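Local coordinates for cleavage stimulation factor 77 (Encephalitozoon cuniculi, PDB 2UY1), which probably acts as a HAT-repeat scaffold in the 3'-end processing of messenger RNA precursors, and may itself bind mRNA, at residues H292-L297 against F322-F327; R300-F305 against Y330-S335; A337-I342 against F361-R366. One frame throughout, in Å; residues are numbered along the deposited sequence.

The three contacts follow one another along the curved stack of helices that forms the HAT-repeat solenoid. Contacts 1 and 2 share helix 319-333, which meets helix 282-300 in contact 1 and the start of helix 302-311 in contact 2; the centres of contacts 1 and 2 are about 9 Å apart. A probable hydrogen bond from G301 N to V296 O (3.3 Å) ties their first segments together. Contact 3, its centre about 15 Å from those of contacts 1 and 2, joins the next two helices, 337-349 and 354-367. It touches both of the others through side chains of helix 319-333. Every segment belongs to the Suppressor of forked family region.

Contact 1. Residues H292-L297 against F322-F327; sequences HLNYVL and FIYCAF
L293 is the main apolar residue that helix 292-297 presents to helix 322-327, and it touches both Y324 and C325. The helical segments run nearly parallel, at 22°, with their axes 11.8 Å apart. Such spacing lets long side chains do the bridging, and it fits two helices of an alpha-alpha solenoid separated by one intervening helix, here 302-311. L293 CB lies 3.8 Å from Y324 CE2, meeting the phenol ring at a slant, and the two side chains lie alongside one another, each heading for the other's helix. Farther out, L293 CD1 meets C325 SG at 3.5 Å, so the leucine has the tyrosine ring and the sulfur as neighbours. F305 of the intervening helix packs on L293, Y324 and C325 alike and closes this patch.

N294 comes next. Y324, its CG anti to the backbone N (chi1 164°), extends across the gap until its hydroxyl arrives over the backbone turn at N294. There Y324 OH stands 3.7 Å from N294 CB; it is also near N294 N, but the angle is too poor for a hydrogen bond. One water makes the polar link instead. It donates to N294 OD1 (2.6 Å) and accepts from Y324 OH at 3.0 Å, lying at the edge of the phenol in the ring plane. N294 OD1 also accepts from K298 NZ one turn later, and an aromatic side chain of another chain packs on N294.

The tyrosine thus works at two levels, its ring against leucine and its hydroxyl into a water bridge. Because the water accepts a hydrogen bond from the phenol O-H and donates one to the amide oxygen, the buried hydroxyl is satisfied as a donor, and the bridge should restrain its rotation.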
loop_
_atom_site.group_PDB
_atom_site.type_symbol
_atom_site.label_atom_id
_atom_site.label_comp_id
_atom_site.label_asym_id
_atom_site.label_seq_id
_atom_site.Cartn_x
_atom_site.Cartn_y
_atom_site.Cartn_z
ATOM N N HIS B 292 -13.515 -26.172 -6.092
ATOM C CA HIS B 292 -14.414 -27.304 -6.063
ATOM C C HIS B 292 -15.618 -26.873 -5.302
ATOM O O HIS B 292 -16.725 -27.029 -5.802
ATOM C CB HIS B 292 -13.716 -28.518 -5.413
ATOM C CG HIS B 292 -14.541 -29.777 -5.397
ATOM N ND1 HIS B 292 -14.333 -30.954 -4.761
ATOM C CD2 HIS B 292 -15.694 -29.938 -6.140
ATOM C CE1 HIS B 292 -15.361 -31.797 -5.123
ATOM N NE2 HIS B 292 -16.169 -31.161 -5.951
ATOM N N LEU B 293 -15.430 -26.225 -4.142
ATOM C CA LEU B 293 -16.565 -25.631 -3.413
ATOM C C LEU B 293 -17.374 -24.676 -4.265
ATOM O O LEU B 293 -18.616 -24.686 -4.182
ATOM C CB LEU B 293 -16.137 -24.903 -2.094
ATOM C CG LEU B 293 -15.718 -25.809 -0.923
ATOM C CD1 LEU B 293 -14.949 -24.982 0.109
ATOM C CD2 LEU B 293 -16.890 -26.480 -0.267
ATOM N N ASN B 294 -16.676 -23.826 -5.049
ATOM C CA ASN B 294 -17.321 -22.848 -5.948
ATOM C C ASN B 294 -18.174 -23.513 -6.987
ATOM O O ASN B 294 -19.305 -23.048 -7.279
ATOM C CB ASN B 294 -16.313 -21.971 -6.719
ATOM C CG ASN B 294 -17.002 -21.004 -7.699
ATOM O OD1 ASN B 294 -17.720 -20.101 -7.293
ATOM N ND2 ASN B 294 -16.777 -21.193 -8.980
ATOM N N TYR B 295 -17.611 -24.574 -7.563
ATOM C CA TYR B 295 -18.324 -25.453 -8.519
ATOM C C TYR B 295 -19.648 -25.940 -7.919
ATOM O O TYR B 295 -20.727 -25.809 -8.535
ATOM C CB TYR B 295 -17.445 -26.655 -8.952
ATOM C CG TYR B 295 -18.218 -27.706 -9.769
ATOM C CD1 TYR B 295 -18.151 -27.726 -11.172
ATOM C CD2 TYR B 295 -19.096 -28.617 -9.146
ATOM C CE1 TYR B 295 -18.884 -28.691 -11.923
ATOM C CE2 TYR B 295 -19.895 -29.514 -9.926
ATOM C CZ TYR B 295 -19.753 -29.562 -11.286
ATOM O OH TYR B 295 -20.494 -30.493 -12.041
ATOM N N VAL B 296 -19.563 -26.493 -6.716
ATOM C CA VAL B 296 -20.713 -27.046 -6.044
ATOM C C VAL B 296 -21.734 -25.999 -5.666
ATOM O O VAL B 296 -22.909 -26.240 -5.829
ATOM C CB VAL B 296 -20.329 -27.953 -4.855
ATOM C CG1 VAL B 296 -21.577 -28.399 -4.084
ATOM C CG2 VAL B 296 -19.584 -29.158 -5.345
ATOM N N LEU B 297 -21.307 -24.823 -5.165
ATOM C CA LEU B 297 -22.210 -23.725 -4.906
ATOM C C LEU B 297 -22.949 -23.331 -6.161
ATOM O O LEU B 297 -24.150 -23.032 -6.146
ATOM C CB LEU B 297 -21.403 -22.484 -4.409
ATOM C CG LEU B 297 -22.165 -21.223 -3.996
ATOM C CD1 LEU B 297 -23.236 -21.462 -2.910
ATOM C CD2 LEU B 297 -21.206 -20.031 -3.583
ATOM N N PHE B 322 -11.040 -21.791 4.867
ATOM C CA PHE B 322 -11.928 -21.321 5.931
ATOM C C PHE B 322 -12.362 -19.889 5.695
ATOM O O PHE B 322 -13.487 -19.568 5.962
ATOM C CB PHE B 322 -11.207 -21.350 7.284
ATOM C CG PHE B 322 -10.887 -22.743 7.808
ATOM C CD1 PHE B 322 -11.821 -23.453 8.543
ATOM C CD2 PHE B 322 -9.635 -23.317 7.571
ATOM C CE1 PHE B 322 -11.522 -24.730 9.053
ATOM C CE2 PHE B 322 -9.314 -24.592 8.082
ATOM C CZ PHE B 322 -10.262 -25.284 8.847
ATOM N N ILE B 323 -11.421 -19.008 5.327
ATOM C CA ILE B 323 -11.685 -17.605 5.030
ATOM C C ILE B 323 -12.598 -17.487 3.814
ATOM O O ILE B 323 -13.534 -16.694 3.795
ATOM C CB ILE B 323 -10.368 -16.835 4.719
ATOM C CG1 ILE B 323 -9.335 -16.928 5.858
ATOM C CG2 ILE B 323 -10.635 -15.388 4.253
ATOM C CD1 ILE B 323 -7.949 -16.278 5.470
ATOM N N TYR B 324 -12.325 -18.281 2.772
ATOM C CA TYR B 324 -13.243 -18.313 1.636
ATOM C C TYR B 324 -14.665 -18.734 2.017
ATOM O O TYR B 324 -15.636 -18.113 1.574
ATOM C CB TYR B 324 -12.667 -19.221 0.572
ATOM C CG TYR B 324 -13.665 -19.634 -0.440
ATOM C CD1 TYR B 324 -13.968 -18.819 -1.546
ATOM C CD2 TYR B 324 -14.333 -20.852 -0.290
ATOM C CE1 TYR B 324 -14.918 -19.231 -2.440
ATOM C CE2 TYR B 324 -15.273 -21.269 -1.170
ATOM C CZ TYR B 324 -15.557 -20.486 -2.244
ATOM O OH TYR B 324 -16.506 -20.960 -3.122
ATOM N N CYS B 325 -14.815 -19.787 2.823
ATOM C CA CYS B 325 -16.180 -20.258 3.227
ATOM C C CYS B 325 -16.907 -19.266 4.088
ATOM O O CYS B 325 -18.154 -19.223 4.070
ATOM C CB CYS B 325 -16.141 -21.581 4.011
ATOM S SG CYS B 325 -15.737 -22.992 2.935
ATOM N N ALA B 326 -16.155 -18.556 4.934
ATOM C CA ALA B 326 -16.775 -17.535 5.810
ATOM C C ALA B 326 -17.336 -16.374 4.965
ATOM O O ALA B 326 -18.466 -15.836 5.199
ATOM C CB ALA B 326 -15.778 -17.050 6.843
ATOM N N PHE B 327 -16.564 -16.015 3.944
ATOM C CA PHE B 327 -16.979 -14.969 3.025
ATOM C C PHE B 327 -18.164 -15.425 2.164
ATOM O O PHE B 327 -19.018 -14.669 1.864
ATOM C CB PHE B 327 -15.875 -14.589 2.067
ATOM C CG PHE B 327 -14.726 -13.776 2.651
ATOM C CD1 PHE B 327 -14.802 -13.102 3.871
ATOM C CD2 PHE B 327 -13.576 -13.600 1.854
ATOM C CE1 PHE B 327 -13.737 -12.318 4.327
ATOM C CE2 PHE B 327 -12.483 -12.814 2.316
ATOM C CZ PHE B 327 -12.553 -12.206 3.564
HETATM O O HOH W 1 -17.427 -18.852 -5.035
#

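Contact 2. Residues R300-F305 against Y330-S335; sequences RGLELF and YYATGS
In the HAT-repeat solenoid, successive helices pack side by side, and here L302 at the start of helix 302-311 meets A332 and T333 at the end of helix 319-333. The contact joins helix ends at the protein surface, where A332 and T333 are exposed. L302 forms its whole apolar bridge, with one methyl for each partner. Its CD2 touches T333 CG2 at 3.6 Å, the two side chains meeting at a slant, while CD1 rests more loosely on A332 CB at 4.2 Å. The leucine's CG stands roughly anti to the backbone N (chi1 -155°), which places both methyls within contact distance of A332 and T333. L297 of helix 282-300 also packs on this leucine.

Both segments turn at a glycine with positive phi. G301 is the N-cap residue of helix 302-311, reached straight after helix 282-300, and its carbonyl O accepts from F305 N (3.1 Å) to start the new helix. G334 breaks off helix 319-333 just beyond T333, and its N still reaches back to Y330 O at 2.7 Å. The hydroxyls of Y330 and Y331 are each hydrogen-bonded to the backbone of another chain.

T333 divides its two branches between packing and polar roles. With CG2 given to L302, OG1 sits between the backbone N and the carbonyl carbon (chi1 74°). From there it donates to E329 O inside the helix, and it also closes an ST turn: S335 N-H points to T333 OG1 over 3.2 Å, nearly straight at 165°.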
loop_
_atom_site.group_PDB
_atom_site.type_symbol
_atom_site.label_atom_id
_atom_site.label_comp_id
_atom_site.label_asym_id
_atom_site.label_seq_id
_atom_site.Cartn_x
_atom_site.Cartn_y
_atom_site.Cartn_z
ATOM N N ARG B 300 -25.240 -26.673 -7.562
ATOM C CA ARG B 300 -26.053 -27.405 -6.588
ATOM C C ARG B 300 -26.655 -26.543 -5.482
ATOM O O ARG B 300 -27.665 -26.916 -4.877
ATOM C CB ARG B 300 -25.192 -28.429 -5.909
ATOM C CG ARG B 300 -24.518 -29.423 -6.827
ATOM C CD ARG B 300 -25.484 -30.173 -7.761
ATOM N NE ARG B 300 -24.792 -31.284 -8.442
ATOM C CZ ARG B 300 -25.318 -32.004 -9.431
ATOM N NH1 ARG B 300 -26.536 -31.734 -9.884
ATOM N NH2 ARG B 300 -24.633 -32.995 -9.976
ATOM N N GLY B 301 -26.003 -25.430 -5.168
ATOM C CA GLY B 301 -26.535 -24.543 -4.184
ATOM C C GLY B 301 -25.836 -24.687 -2.857
ATOM O O GLY B 301 -24.868 -25.428 -2.713
ATOM N N LEU B 302 -26.304 -23.911 -1.904
ATOM C CA LEU B 302 -25.595 -23.737 -0.659
ATOM C C LEU B 302 -25.635 -25.018 0.170
ATOM O O LEU B 302 -24.584 -25.490 0.623
ATOM C CB LEU B 302 -26.163 -22.525 0.077
ATOM C CG LEU B 302 -25.461 -21.647 1.095
ATOM C CD1 LEU B 302 -24.179 -20.985 0.617
ATOM C CD2 LEU B 302 -26.489 -20.596 1.309
ATOM N N GLU B 303 -26.804 -25.639 0.354
ATOM C CA GLU B 303 -26.769 -26.833 1.207
ATOM C C GLU B 303 -25.721 -27.916 0.757
ATOM O O GLU B 303 -25.086 -28.456 1.588
ATOM C CB GLU B 303 -28.172 -27.363 1.561
ATOM C CG GLU B 303 -28.995 -26.389 2.484
ATOM C CD GLU B 303 -28.907 -26.656 4.016
ATOM O OE1 GLU B 303 -27.807 -26.571 4.630
ATOM O OE2 GLU B 303 -29.993 -26.897 4.642
ATOM N N LEU B 304 -25.480 -28.142 -0.537
ATOM C CA LEU B 304 -24.419 -29.061 -0.982
ATOM C C LEU B 304 -22.987 -28.503 -0.916
ATOM O O LEU B 304 -22.017 -29.268 -0.659
ATOM C CB LEU B 304 -24.706 -29.625 -2.404
ATOM C CG LEU B 304 -25.600 -30.893 -2.496
ATOM C CD1 LEU B 304 -26.010 -31.193 -3.896
ATOM C CD2 LEU B 304 -24.895 -32.087 -1.899
ATOM N N PHE B 305 -22.838 -27.184 -1.164
ATOM C CA PHE B 305 -21.589 -26.419 -0.780
ATOM C C PHE B 305 -21.214 -26.755 0.682
ATOM O O PHE B 305 -20.095 -27.090 0.992
ATOM C CB PHE B 305 -21.784 -24.877 -0.967
ATOM C CG PHE B 305 -20.719 -24.023 -0.306
ATOM C CD1 PHE B 305 -19.583 -23.642 -1.004
ATOM C CD2 PHE B 305 -20.865 -23.610 0.992
ATOM C CE1 PHE B 305 -18.588 -22.900 -0.400
ATOM C CE2 PHE B 305 -19.903 -22.823 1.622
ATOM C CZ PHE B 305 -18.765 -22.477 0.937
ATOM N N TYR B 330 -21.163 -15.245 4.591
ATOM C CA TYR B 330 -21.604 -13.844 4.809
ATOM C C TYR B 330 -22.360 -13.218 3.598
ATOM O O TYR B 330 -23.480 -12.771 3.747
ATOM C CB TYR B 330 -20.453 -12.923 5.263
ATOM C CG TYR B 330 -20.968 -11.540 5.520
ATOM C CD1 TYR B 330 -21.898 -11.325 6.546
ATOM C CD2 TYR B 330 -20.619 -10.466 4.692
ATOM C CE1 TYR B 330 -22.450 -10.044 6.787
ATOM C CE2 TYR B 330 -21.168 -9.160 4.933
ATOM C CZ TYR B 330 -22.087 -8.994 5.975
ATOM O OH TYR B 330 -22.625 -7.746 6.268
ATOM N N TYR B 331 -21.725 -13.185 2.418
ATOM C CA TYR B 331 -22.311 -12.514 1.231
ATOM C C TYR B 331 -23.514 -13.249 0.622
ATOM O O TYR B 331 -24.309 -12.642 -0.035
ATOM C CB TYR B 331 -21.205 -12.223 0.187
ATOM C CG TYR B 331 -20.283 -11.212 0.777
ATOM C CD1 TYR B 331 -20.669 -9.893 0.860
ATOM C CD2 TYR B 331 -19.073 -11.588 1.362
ATOM C CE1 TYR B 331 -19.872 -8.960 1.496
ATOM C CE2 TYR B 331 -18.260 -10.654 2.005
ATOM C CZ TYR B 331 -18.672 -9.336 2.053
ATOM O OH TYR B 331 -17.909 -8.361 2.701
ATOM N N ALA B 332 -23.646 -14.542 0.891
ATOM C CA ALA B 332 -24.745 -15.327 0.316
ATOM C C ALA B 332 -25.974 -15.236 1.238
ATOM O O ALA B 332 -27.078 -15.047 0.782
ATOM C CB ALA B 332 -24.321 -16.785 0.086
ATOM N N THR B 333 -25.743 -15.276 2.541
ATOM C CA THR B 333 -26.829 -15.378 3.516
ATOM C C THR B 333 -27.016 -14.104 4.356
ATOM O O THR B 333 -28.118 -13.824 4.795
ATOM C CB THR B 333 -26.609 -16.592 4.421
ATOM O OG1 THR B 333 -25.555 -16.287 5.338
ATOM C CG2 THR B 333 -26.242 -17.793 3.587
ATOM N N GLY B 334 -25.970 -13.302 4.549
ATOM C CA GLY B 334 -26.043 -12.192 5.532
ATOM C C GLY B 334 -25.902 -12.531 7.022
ATOM O O GLY B 334 -25.944 -11.631 7.900
ATOM N N SER B 335 -25.722 -13.794 7.337
ATOM C CA SER B 335 -25.381 -14.185 8.724
ATOM C C SER B 335 -24.033 -13.570 9.147
ATOM O O SER B 335 -23.056 -13.622 8.378
ATOM C CB SER B 335 -25.244 -15.703 8.828
ATOM O OG SER B 335 -25.286 -16.169 10.188
#

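Contact 3. Residues A337-I342 against F361-R366; sequences ATPYNI and FLFLLR
Segments 337-342 and 361-366 are helical throughout and run in broadly opposite directions, coming nearest at Y340 and L364, whose CA atoms are 8.1 Å apart. Two side-chain pairs, P339 with F363 and Y340 with L364, fill the space between them, all by apolar packing. The ring of F363 reaches across to the proline: its CZ lies 3.9 Å from P339 CB and 4.0 Å from P339 CG. The proline and phenylalanine side chains run roughly perpendicular, and the phenyl group is met obliquely. An extended first torsion in F363, CG anti to the backbone N at chi1 168°, sends the ring tip into this place.

Consecutive antiparallel helices of this kind form the building element of HAT repeats, and the preceding helix 319-333 packs against the same residues. From it, A326 and Y330 touch P339, and Y330 also meets the F363 ring edge-to-face.

On the other flank of the pair, the isobutyl end of L364 straddles one ring corner of Y340, with CD1 and CD2 both 4.2 Å from Y340 CD1. The CD2 methyl sits at the edge of the phenol, near its plane, instead of over a face. F360 meets the same tyrosine ring edge-to-face, and N372 of helix 370-379 touches it, while A373 and L376 of that helix pack on L364.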
loop_
_atom_site.group_PDB
_atom_site.type_symbol
_atom_site.label_atom_id
_atom_site.label_comp_id
_atom_site.label_asym_id
_atom_site.label_seq_id
_atom_site.Cartn_x
_atom_site.Cartn_y
_atom_site.Cartn_z
ATOM N N ALA B 337 -23.144 -14.618 12.450
ATOM C CA ALA B 337 -22.748 -15.763 13.307
ATOM C C ALA B 337 -21.913 -16.826 12.619
ATOM O O ALA B 337 -20.875 -17.274 13.136
ATOM C CB ALA B 337 -23.992 -16.396 13.961
ATOM N N THR B 338 -22.375 -17.261 11.468
ATOM C CA THR B 338 -21.782 -18.390 10.793
ATOM C C THR B 338 -20.363 -18.110 10.350
ATOM O O THR B 338 -19.532 -18.940 10.635
ATOM C CB THR B 338 -22.665 -18.866 9.599
ATOM O OG1 THR B 338 -23.852 -19.466 10.144
ATOM C CG2 THR B 338 -21.894 -19.893 8.637
ATOM N N PRO B 339 -20.099 -16.953 9.633
ATOM C CA PRO B 339 -18.670 -16.636 9.318
ATOM C C PRO B 339 -17.781 -16.503 10.549
ATOM O O PRO B 339 -16.618 -16.901 10.490
ATOM C CB PRO B 339 -18.717 -15.333 8.492
ATOM C CG PRO B 339 -20.105 -14.808 8.575
ATOM C CD PRO B 339 -21.026 -15.951 9.069
ATOM N N TYR B 340 -18.324 -15.976 11.643
ATOM C CA TYR B 340 -17.554 -15.874 12.877
ATOM C C TYR B 340 -17.076 -17.263 13.301
ATOM O O TYR B 340 -15.921 -17.469 13.708
ATOM C CB TYR B 340 -18.414 -15.282 13.997
ATOM C CG TYR B 340 -17.656 -15.148 15.293
ATOM C CD1 TYR B 340 -17.068 -13.937 15.629
ATOM C CD2 TYR B 340 -17.506 -16.238 16.193
ATOM C CE1 TYR B 340 -16.391 -13.784 16.793
ATOM C CE2 TYR B 340 -16.770 -16.093 17.403
ATOM C CZ TYR B 340 -16.236 -14.839 17.694
ATOM O OH TYR B 340 -15.523 -14.594 18.859
ATOM N N ASN B 341 -17.987 -18.218 13.219
ATOM C CA ASN B 341 -17.704 -19.582 13.599
ATOM C C ASN B 341 -16.772 -20.279 12.646
ATOM O O ASN B 341 -15.916 -20.980 13.094
ATOM C CB ASN B 341 -18.993 -20.351 13.941
ATOM C CG ASN B 341 -19.673 -19.751 15.176
ATOM O OD1 ASN B 341 -19.739 -20.368 16.213
ATOM N ND2 ASN B 341 -20.092 -18.501 15.080
ATOM N N ILE B 342 -16.884 -20.009 11.348
ATOM C CA ILE B 342 -15.938 -20.598 10.379
ATOM C C ILE B 342 -14.522 -20.045 10.549
ATOM O O ILE B 342 -13.544 -20.797 10.540
ATOM C CB ILE B 342 -16.469 -20.423 8.927
ATOM C CG1 ILE B 342 -17.852 -21.050 8.809
ATOM C CG2 ILE B 342 -15.476 -20.939 7.935
ATOM C CD1 ILE B 342 -18.559 -20.862 7.511
ATOM N N PHE B 361 -10.091 -10.323 11.847
ATOM C CA PHE B 361 -10.313 -9.065 12.516
ATOM C C PHE B 361 -10.868 -8.023 11.587
ATOM O O PHE B 361 -11.803 -7.327 11.947
ATOM C CB PHE B 361 -9.074 -8.570 13.260
ATOM C CG PHE B 361 -9.227 -7.148 13.772
ATOM C CD1 PHE B 361 -10.141 -6.865 14.827
ATOM C CD2 PHE B 361 -8.527 -6.103 13.165
ATOM C CE1 PHE B 361 -10.369 -5.528 15.291
ATOM C CE2 PHE B 361 -8.725 -4.751 13.637
ATOM C CZ PHE B 361 -9.660 -4.511 14.732
ATOM N N LEU B 362 -10.327 -7.916 10.393
ATOM C CA LEU B 362 -10.673 -6.790 9.496
ATOM C C LEU B 362 -12.031 -7.011 8.862
ATOM O O LEU B 362 -12.764 -6.071 8.535
ATOM C CB LEU B 362 -9.630 -6.582 8.403
ATOM C CG LEU B 362 -8.232 -6.087 8.836
ATOM C CD1 LEU B 362 -7.327 -6.100 7.635
ATOM C CD2 LEU B 362 -8.196 -4.663 9.525
ATOM N N PHE B 363 -12.357 -8.292 8.682
ATOM C CA PHE B 363 -13.695 -8.692 8.275
ATOM C C PHE B 363 -14.668 -8.272 9.374
ATOM O O PHE B 363 -15.718 -7.744 9.114
ATOM C CB PHE B 363 -13.796 -10.221 8.133
ATOM C CG PHE B 363 -15.219 -10.712 8.004
ATOM C CD1 PHE B 363 -15.924 -10.567 6.791
ATOM C CD2 PHE B 363 -15.849 -11.346 9.057
ATOM C CE1 PHE B 363 -17.263 -11.025 6.675
ATOM C CE2 PHE B 363 -17.194 -11.783 8.960
ATOM C CZ PHE B 363 -17.903 -11.614 7.769
ATOM N N LEU B 364 -14.397 -8.581 10.628
ATOM C CA LEU B 364 -15.432 -8.180 11.629
ATOM C C LEU B 364 -15.577 -6.624 11.708
ATOM O O LEU B 364 -16.649 -6.057 11.912
ATOM C CB LEU B 364 -15.055 -8.752 13.007
ATOM C CG LEU B 364 -15.150 -10.283 13.148
ATOM C CD1 LEU B 364 -14.634 -10.701 14.526
ATOM C CD2 LEU B 364 -16.611 -10.775 12.964
ATOM N N LEU B 365 -14.478 -5.920 11.631
ATOM C CA LEU B 365 -14.564 -4.467 11.764
ATOM C C LEU B 365 -15.281 -3.875 10.511
ATOM O O LEU B 365 -16.153 -2.985 10.634
ATOM C CB LEU B 365 -13.142 -3.915 11.952
ATOM C CG LEU B 365 -12.930 -2.502 12.462
ATOM C CD1 LEU B 365 -13.241 -2.486 13.908
ATOM C CD2 LEU B 365 -11.458 -2.124 12.103
ATOM N N ARG B 366 -15.003 -4.424 9.331
ATOM C CA ARG B 366 -15.579 -3.840 8.099
ATOM C C ARG B 366 -17.061 -4.031 7.902
ATOM O O ARG B 366 -17.733 -3.160 7.363
ATOM C CB ARG B 366 -14.864 -4.255 6.828
ATOM C CG ARG B 366 -15.311 -5.536 6.210
ATOM C CD ARG B 366 -14.742 -5.691 4.751
ATOM N NE ARG B 366 -13.266 -5.650 4.748
ATOM C CZ ARG B 366 -12.471 -6.730 4.787
ATOM N NH1 ARG B 366 -13.026 -7.962 4.804
ATOM N NH2 ARG B 366 -11.117 -6.573 4.788
#